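Local structure of adenosine monophosphate-protein transferase vopS (Vibrio parahaemolyticus, 3LET) at residues Q14-L18 against E60-L64; T20-H26 against R67-E71; V98-G103 against M120-F124. The protein transfers AMP from ATP to a threonine of the host Rho GTPases RhoA, Rac and Cdc42, preventing them from engaging downstream effectors and so inhibiting actin assembly in infected cells. All blocks are in the same frame, centred on the assembly; numbering follows the deposited sequence.

Contact 1 (Q14-L18 against E60-L64)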
loop_
_atom_site.group_PDB
_atom_site.type_symbol
_atom_site.label_atom_id
_atom_site.label_comp_id
_atom_site.label_asym_id
_atom_site.label_seq_id
_atom_site.Cartn_x
_atom_site.Cartn_y
_atom_site.Cartn_z
ATOM N N GLN A 14 25.031 24.383 0.634
ATOM C CA GLN A 14 23.769 23.659 0.525
ATOM C C GLN A 14 23.955 22.141 0.646
ATOM O O GLN A 14 23.176 21.468 1.324
ATOM C CB GLN A 14 23.065 23.987 -0.792
ATOM C CG GLN A 14 21.850 23.090 -1.073
ATOM C CD GLN A 14 21.231 23.352 -2.443
ATOM O OE1 GLN A 14 21.839 24.002 -3.295
ATOM N NE2 GLN A 14 20.014 22.831 -2.659
ATOM N N ALA A 15 24.980 21.605 -0.011
ATOM C CA ALA A 15 25.231 20.163 0.002
ATOM C C ALA A 15 25.485 19.656 1.419
ATOM O O ALA A 15 25.008 18.585 1.798
ATOM C CB ALA A 15 26.402 19.814 -0.888
ATOM N N GLN A 16 26.250 20.420 2.192
ATOM C CA GLN A 16 26.465 20.109 3.601
ATOM C C GLN A 16 25.118 20.159 4.358
ATOM O O GLN A 16 24.780 19.246 5.099
ATOM C CB GLN A 16 27.461 21.103 4.205
ATOM C CG GLN A 16 27.765 20.880 5.677
ATOM C CD GLN A 16 28.816 21.846 6.230
ATOM O OE1 GLN A 16 29.025 22.942 5.697
ATOM N NE2 GLN A 16 29.473 21.438 7.312
ATOM N N ARG A 17 24.345 21.219 4.149
ATOM C CA ARG A 17 23.113 21.413 4.915
ATOM C C ARG A 17 22.104 20.310 4.638
ATOM O O ARG A 17 21.334 19.941 5.518
ATOM C CB ARG A 17 22.506 22.792 4.637
ATOM C CG ARG A 17 23.347 23.939 5.181
ATOM C CD ARG A 17 22.644 25.272 5.020
ATOM N NE ARG A 17 22.508 25.661 3.615
ATOM C CZ ARG A 17 23.401 26.380 2.937
ATOM N NH1 ARG A 17 24.516 26.797 3.521
ATOM N NH2 ARG A 17 23.170 26.690 1.670
ATOM N N LEU A 18 22.102 19.784 3.417
ATOM C CA LEU A 18 21.157 18.729 3.055
ATOM C C LEU A 18 21.420 17.404 3.766
ATOM O O LEU A 18 20.518 16.566 3.899
ATOM C CB LEU A 18 21.174 18.512 1.546
ATOM C CG LEU A 18 20.284 19.515 0.827
ATOM C CD1 LEU A 18 20.562 19.515 -0.669
ATOM C CD2 LEU A 18 18.811 19.208 1.141
ATOM N N GLU A 60 16.786 25.442 -2.661
ATOM C CA GLU A 60 17.013 24.920 -1.328
ATOM C C GLU A 60 15.822 25.176 -0.403
ATOM O O GLU A 60 15.439 24.316 0.399
ATOM C CB GLU A 60 18.274 25.518 -0.712
ATOM C CG GLU A 60 18.636 24.841 0.585
ATOM C CD GLU A 60 19.916 25.350 1.197
ATOM O OE1 GLU A 60 20.650 26.123 0.533
ATOM O OE2 GLU A 60 20.181 24.962 2.352
ATOM N N LEU A 61 15.204 26.338 -0.523
ATOM C CA LEU A 61 14.077 26.637 0.350
ATOM C C LEU A 61 12.915 25.684 0.097
ATOM O O LEU A 61 12.197 25.327 1.018
ATOM C CB LEU A 61 13.627 28.079 0.158
ATOM C CG LEU A 61 14.633 29.084 0.739
ATOM C CD1 LEU A 61 14.261 30.497 0.283
ATOM C CD2 LEU A 61 14.709 29.054 2.280
ATOM N N SER A 62 12.728 25.290 -1.155
ATOM C CA SER A 62 11.703 24.307 -1.462
ATOM C C SER A 62 12.010 22.967 -0.768
ATOM O O SER A 62 11.119 22.331 -0.217
ATOM C CB SER A 62 11.599 24.099 -2.974
ATOM O OG SER A 62 10.591 23.147 -3.270
ATOM N N GLN A 63 13.267 22.536 -0.810
ATOM C CA GLN A 63 13.677 21.290 -0.142
ATOM C C GLN A 63 13.431 21.373 1.360
ATOM O O GLN A 63 12.877 20.451 1.970
ATOM C CB GLN A 63 15.164 21.013 -0.372
ATOM C CG GLN A 63 15.527 20.694 -1.830
ATOM C CD GLN A 63 17.038 20.671 -2.064
ATOM O OE1 GLN A 63 17.774 21.483 -1.510
ATOM N NE2 GLN A 63 17.500 19.729 -2.878
ATOM N N LEU A 64 13.868 22.471 1.949
ATOM C CA LEU A 64 13.776 22.658 3.385
ATOM C C LEU A 64 12.319 22.751 3.828
ATOM O O LEU A 64 11.957 22.160 4.833
ATOM C CB LEU A 64 14.535 23.910 3.802
ATOM C CG LEU A 64 14.492 24.245 5.295
ATOM C CD1 LEU A 64 15.046 23.097 6.171
ATOM C CD2 LEU A 64 15.246 25.559 5.587
#
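Q14 opens the contact by reaching past E60 to Q63. With CG anti to the backbone N, chi1 171° and an extended chain carry the amide across to Q63. There Q14 NE2 donates to Q63 OE1 at 2.9 Å; the hydrogen bond is bent, 140° at the hydrogen, and although the acceptor lies in the amide plane of Q14, the donor is tilted from the carbonyl plane of Q63. The two amides are strongly turned against each other. On the way the methylenes of Q14 run alongside E60 in the opposite sense, with Q14 CB 3.5 Å from E60 OE1.

R17, one turn on, supplies the charged link. Bent at chi3, its chain turns the guanidinium side-on to E60, almost flush with the carboxylate plane. R17 NE meets E60 OE2 at 2.7 Å and R17 NH2 meets E60 OE1 at 2.8 Å, both bonds close to straight and both on syn lone pairs. The pair fixes the rotation of both flat groups. The buried carboxylate is thus held by two bonds from R17 and probably a third between E60 OE2 and H26 NE2, which would probably favour its charged form.

L18 finishes the segment with its methyls against the Q63 amide; L18 CD1 stands 3.5 Å from Q63 OE1, on which Q14 also converges.

The short axes run 11.6 Å apart and nearly parallel (4°), too distant for close backbone packing, so long polar side chains span the gap. The E60 side chain lies about 10 Å from that of L49, a probable ATP-binding residue. The motif is a bidentate arginine-glutamate salt bridge between near-parallel helices, at the surface of the all-helical VopS N-terminal region.

Contact 2 (T20-H26 against R67-E71)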
loop_
_atom_site.group_PDB
_atom_site.type_symbol
_atom_site.label_atom_id
_atom_site.label_comp_id
_atom_site.label_asym_id
_atom_site.label_seq_id
_atom_site.Cartn_x
_atom_site.Cartn_y
_atom_site.Cartn_z
ATOM N N THR A 20 22.307 17.138 6.938
ATOM C CA THR A 20 21.956 17.217 8.354
ATOM C C THR A 20 20.929 16.139 8.668
ATOM O O THR A 20 20.326 15.557 7.766
ATOM C CB THR A 20 21.350 18.588 8.732
ATOM O OG1 THR A 20 20.180 18.827 7.942
ATOM C CG2 THR A 20 22.365 19.715 8.510
ATOM N N SER A 21 20.704 15.871 9.941
ATOM C CA SER A 21 19.829 14.763 10.288
ATOM C C SER A 21 18.350 15.154 10.192
ATOM O O SER A 21 17.498 14.286 10.060
ATOM C CB SER A 21 20.168 14.222 11.679
ATOM O OG SER A 21 20.266 15.269 12.629
ATOM N N SER A 22 18.044 16.449 10.237
ATOM C CA SER A 22 16.648 16.882 10.130
ATOM C C SER A 22 16.543 18.328 9.674
ATOM O O SER A 22 17.559 19.033 9.542
ATOM C CB SER A 22 15.947 16.743 11.478
ATOM O OG SER A 22 16.280 17.815 12.337
ATOM N N SER A 23 15.310 18.788 9.483
ATOM C CA SER A 23 15.080 20.147 9.019
ATOM C C SER A 23 15.528 21.171 10.054
ATOM O O SER A 23 15.824 22.310 9.711
ATOM C CB SER A 23 13.593 20.355 8.713
ATOM O OG SER A 23 12.814 20.357 9.912
ATOM N N VAL A 24 15.566 20.775 11.321
ATOM C CA VAL A 24 15.929 21.717 12.371
ATOM C C VAL A 24 17.385 22.163 12.206
ATOM O O VAL A 24 17.671 23.358 12.155
ATOM C CB VAL A 24 15.704 21.095 13.762
ATOM C CG1 VAL A 24 16.312 21.975 14.854
ATOM C CG2 VAL A 24 14.185 20.837 13.992
ATOM N N GLU A 25 18.306 21.211 12.094
ATOM C CA GLU A 25 19.714 21.573 11.903
ATOM C C GLU A 25 19.925 22.272 10.566
ATOM O O GLU A 25 20.702 23.221 10.476
ATOM C CB GLU A 25 20.619 20.336 11.973
ATOM C CG GLU A 25 20.692 19.686 13.345
ATOM C CD GLU A 25 19.511 18.768 13.638
ATOM O OE1 GLU A 25 18.897 18.252 12.679
ATOM O OE2 GLU A 25 19.209 18.549 14.833
ATOM N N HIS A 26 19.252 21.794 9.522
ATOM C CA HIS A 26 19.305 22.443 8.202
ATOM C C HIS A 26 18.876 23.918 8.266
ATOM O O HIS A 26 19.566 24.803 7.760
ATOM C CB HIS A 26 18.409 21.680 7.214
ATOM C CG HIS A 26 18.510 22.158 5.800
ATOM N ND1 HIS A 26 18.201 21.353 4.723
ATOM C CD2 HIS A 26 18.879 23.352 5.279
ATOM C CE1 HIS A 26 18.373 22.030 3.600
ATOM N NE2 HIS A 26 18.789 23.246 3.910
ATOM N N ARG A 67 11.014 19.213 3.765
ATOM C CA ARG A 67 11.523 18.438 4.909
ATOM C C ARG A 67 10.810 18.815 6.206
ATOM O O ARG A 67 10.442 17.934 7.006
ATOM C CB ARG A 67 13.029 18.654 5.121
ATOM C CG ARG A 67 13.935 18.109 4.046
ATOM C CD ARG A 67 15.402 18.361 4.417
ATOM N NE ARG A 67 15.866 17.459 5.469
ATOM C CZ ARG A 67 17.088 17.486 6.003
ATOM N NH1 ARG A 67 17.979 18.382 5.614
ATOM N NH2 ARG A 67 17.421 16.614 6.937
ATOM N N ALA A 68 10.625 20.120 6.442
ATOM C CA ALA A 68 10.070 20.562 7.729
ATOM C C ALA A 68 8.580 20.218 7.805
ATOM O O ALA A 68 8.083 19.749 8.845
ATOM C CB ALA A 68 10.261 22.094 7.940
ATOM N N MET A 69 7.862 20.434 6.709
ATOM C CA MET A 69 6.443 20.019 6.658
ATOM C C MET A 69 6.263 18.528 6.877
ATOM O O MET A 69 5.345 18.089 7.604
ATOM C CB MET A 69 5.863 20.382 5.316
ATOM C CG MET A 69 5.868 21.875 5.208
ATOM S SD MET A 69 4.294 22.378 5.766
ATOM C CE MET A 69 3.693 22.593 4.092
ATOM N N THR A 70 7.140 17.748 6.269
ATOM C CA THR A 70 7.066 16.289 6.427
ATOM C C THR A 70 7.258 15.909 7.884
ATOM O O THR A 70 6.499 15.102 8.437
ATOM C CB THR A 70 8.145 15.587 5.587
ATOM O OG1 THR A 70 7.907 15.868 4.211
ATOM C CG2 THR A 70 8.101 14.037 5.792
ATOM N N GLU A 71 8.290 16.461 8.512
ATOM C CA GLU A 71 8.560 16.189 9.936
ATOM C C GLU A 71 7.386 16.608 10.814
ATOM O O GLU A 71 6.987 15.869 11.693
ATOM C CB GLU A 71 9.827 16.914 10.405
ATOM C CG GLU A 71 11.069 16.261 9.782
ATOM C CD GLU A 71 12.312 17.094 9.957
ATOM O OE1 GLU A 71 12.303 17.992 10.807
ATOM O OE2 GLU A 71 13.291 16.830 9.237
HETATM O O HOH W 1 16.036 13.755 7.210
#
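E71 takes two donors from S23, one of them in the shortest hydrogen bond of this contact. Its carboxylate sits at the start of helix 23-30, where S23 N donates to E71 OE2 at 2.8 Å on the syn lone pair, with a weak, longer branch to E71 OE1. S23 OG donates to E71 OE1 at 2.6 Å, approaching from above the carboxylate plane. With OG placed between the backbone N and the carbonyl carbon (chi1 70°), S23 can offer both donors to one carboxylate. An acid at this amino end would probably be stabilised by the helix dipole.

R67 holds the preceding turn. Its end-on guanidinium sends NH2 to T20 O and NH1 to T20 OG1, each at 3.2 Å; the first donor lies above the carbonyl plane instead of on a lone pair. T20 OG1 is also bonded to R17 O. R67 NH1 further makes a weak bond of 3.1 Å to H26 ND1 at the imidazole edge, while H26 NE2 is committed to E60. Water 1 joins R67 NH2 to S21 O.

Within the first segment, S22 is the N-cap: V24 N donates to S22 OG at 3.2 Å, and S22 OG donates to E25 OE1 at 2.7 Å.

Apolar contact is slight. S23 CB lies against R67 CB and 3.8 Å from A68 CB, where the backbones come nearest.

Helix 23-30 thus starts against the second half of helix 58-75. P39 of helix 39-45 touches S23, V24 and E71, and L43 touches A68; M69 and T70 instead face helix 88-102, with M69 also reaching helix 113-139.

Contact 3 (V98-G103 against M120-F124)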
loop_
_atom_site.group_PDB
_atom_site.type_symbol
_atom_site.label_atom_id
_atom_site.label_comp_id
_atom_site.label_asym_id
_atom_site.label_seq_id
_atom_site.Cartn_x
_atom_site.Cartn_y
_atom_site.Cartn_z
ATOM N N VAL A 98 2.061 13.759 0.067
ATOM C CA VAL A 98 0.965 14.636 0.464
ATOM C C VAL A 98 1.495 16.061 0.592
ATOM O O VAL A 98 0.854 17.016 0.148
ATOM C CB VAL A 98 0.317 14.117 1.770
ATOM C CG1 VAL A 98 -0.565 15.177 2.456
ATOM C CG2 VAL A 98 -0.526 12.843 1.434
ATOM N N VAL A 99 2.679 16.201 1.174
ATOM C CA VAL A 99 3.301 17.544 1.311
ATOM C C VAL A 99 3.582 18.148 -0.057
ATOM O O VAL A 99 3.357 19.344 -0.297
ATOM C CB VAL A 99 4.627 17.470 2.101
ATOM C CG1 VAL A 99 5.447 18.805 1.946
ATOM C CG2 VAL A 99 4.330 17.214 3.543
ATOM N N LYS A 100 4.072 17.331 -0.977
ATOM C CA LYS A 100 4.301 17.817 -2.337
ATOM C C LYS A 100 3.001 18.276 -2.963
ATOM O O LYS A 100 2.985 19.262 -3.703
ATOM C CB LYS A 100 4.984 16.740 -3.215
ATOM C CG LYS A 100 6.470 16.565 -2.879
ATOM C CD LYS A 100 7.123 15.438 -3.675
ATOM C CE LYS A 100 8.620 15.333 -3.387
ATOM N NZ LYS A 100 9.400 16.426 -4.026
ATOM N N ASP A 101 1.909 17.574 -2.679
ATOM C CA ASP A 101 0.646 17.845 -3.377
ATOM C C ASP A 101 -0.151 18.949 -2.723
ATOM O O ASP A 101 -0.849 19.684 -3.408
ATOM C CB ASP A 101 -0.246 16.595 -3.420
ATOM C CG ASP A 101 0.256 15.554 -4.414
ATOM O OD1 ASP A 101 1.209 15.874 -5.158
ATOM O OD2 ASP A 101 -0.302 14.427 -4.453
ATOM N N TYR A 102 -0.061 19.047 -1.397
ATOM C CA TYR A 102 -0.946 19.928 -0.630
ATOM C C TYR A 102 -0.200 20.988 0.176
ATOM O O TYR A 102 -0.816 21.893 0.717
ATOM C CB TYR A 102 -1.745 19.107 0.374
ATOM C CG TYR A 102 -2.755 18.185 -0.258
ATOM C CD1 TYR A 102 -4.019 18.646 -0.605
ATOM C CD2 TYR A 102 -2.450 16.845 -0.490
ATOM C CE1 TYR A 102 -4.967 17.800 -1.165
ATOM C CE2 TYR A 102 -3.396 15.980 -1.067
ATOM C CZ TYR A 102 -4.649 16.476 -1.394
ATOM O OH TYR A 102 -5.585 15.648 -1.957
ATOM N N GLY A 103 1.113 20.831 0.294
ATOM C CA GLY A 103 1.926 21.662 1.175
ATOM C C GLY A 103 2.078 23.114 0.705
ATOM O O GLY A 103 2.269 24.014 1.516
ATOM N N MET A 120 -3.548 19.214 5.609
ATOM C CA MET A 120 -2.911 17.914 5.425
ATOM C C MET A 120 -3.290 16.917 6.529
ATOM O O MET A 120 -3.330 15.708 6.299
ATOM C CB MET A 120 -1.404 18.068 5.287
ATOM C CG MET A 120 -1.042 18.688 3.945
ATOM S SD MET A 120 0.714 18.780 3.649
ATOM C CE MET A 120 1.256 19.767 5.031
ATOM N N GLN A 121 -3.574 17.398 7.731
ATOM C CA GLN A 121 -4.094 16.478 8.751
ATOM C C GLN A 121 -5.456 15.957 8.353
ATOM O O GLN A 121 -5.787 14.802 8.654
ATOM C CB GLN A 121 -4.171 17.145 10.128
ATOM C CG GLN A 121 -2.791 17.333 10.742
ATOM C CD GLN A 121 -2.834 18.052 12.071
ATOM O OE1 GLN A 121 -3.039 17.441 13.130
ATOM N NE2 GLN A 121 -2.666 19.363 12.025
ATOM N N ALA A 122 -6.271 16.777 7.694
ATOM C CA ALA A 122 -7.550 16.252 7.207
ATOM C C ALA A 122 -7.327 15.208 6.101
ATOM O O ALA A 122 -8.034 14.202 6.041
ATOM C CB ALA A 122 -8.470 17.400 6.721
ATOM N N VAL A 123 -6.333 15.421 5.234
ATOM C CA VAL A 123 -6.034 14.439 4.193
ATOM C C VAL A 123 -5.614 13.124 4.856
ATOM O O VAL A 123 -6.120 12.079 4.505
ATOM C CB VAL A 123 -4.921 14.929 3.232
ATOM C CG1 VAL A 123 -4.436 13.783 2.324
ATOM C CG2 VAL A 123 -5.423 16.123 2.398
ATOM N N PHE A 124 -4.722 13.190 5.836
ATOM C CA PHE A 124 -4.263 11.982 6.570
ATOM C C PHE A 124 -5.437 11.304 7.274
ATOM O O PHE A 124 -5.552 10.065 7.266
ATOM C CB PHE A 124 -3.234 12.358 7.658
ATOM C CG PHE A 124 -1.795 12.428 7.188
ATOM C CD1 PHE A 124 -1.467 12.438 5.845
ATOM C CD2 PHE A 124 -0.769 12.498 8.121
ATOM C CE1 PHE A 124 -0.161 12.512 5.434
ATOM C CE2 PHE A 124 0.551 12.591 7.712
ATOM C CZ PHE A 124 0.849 12.603 6.360
#
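M120 lies lengthwise against the end of helix 88-102, its side chain sliding past V98. M120 CG touches V98 CG1 at 3.8 Å and Y102 CB at 3.7 Å, while the chain bends about the CG-SD bond, turning CE aside. The sulfur packs onto backbone: M120 SD is 3.7 Å from V99 CA, and near G103 N as well.

V123 takes the next turn. Its CG2 stands over the centre of the Y102 ring, 3.9 Å from the centroid and 9° off the ring normal, a well-formed CH-pi contact. V123 CG1 meets the methyls of V98 tip to tip, with V98 CG1 at 4.1 Å. F124 brings CE1 to 4.0 Å from the same V98 CG1.

Further out, M69 packs on both V99 and M120, M73 on M120, and S78 and L82 on F124. Y102 O accepts from R116 NH1, tying the end of its helix to helix 113-139. The short axes are 10.9 Å apart and cross at 128°; V98 meets M120, V123 and F124, and Y102 meets M120 and V123.

The contacts between these segments are apolar and CH-pi, so cohesion here probably rests on close packing and buried apolar surface.

In the fold
Contacts 1 and 2 adjoin, their centres 10 Å apart, and share helix 58-75: helix 14-18 lies along its earlier part, and the turn into helix 23-30 meets it further on. Their segments alternate in the chain, and a probable hydrogen bond between H26 and E60 joins them directly. Contact 3 comes later in sequence, between helices 88-102 and 113-139, with its centre about 17 Å from that of contact 2 and 21 Å from that of contact 1. M69 links it to contact 2 by packing on V99, G103 and M120. All six segments belong to the VopS N-terminal region. From contact 1 to contact 3 the centres lie about 29, 25 and 17 Å from the chain centre, and polar surface contacts give way to a buried apolar one.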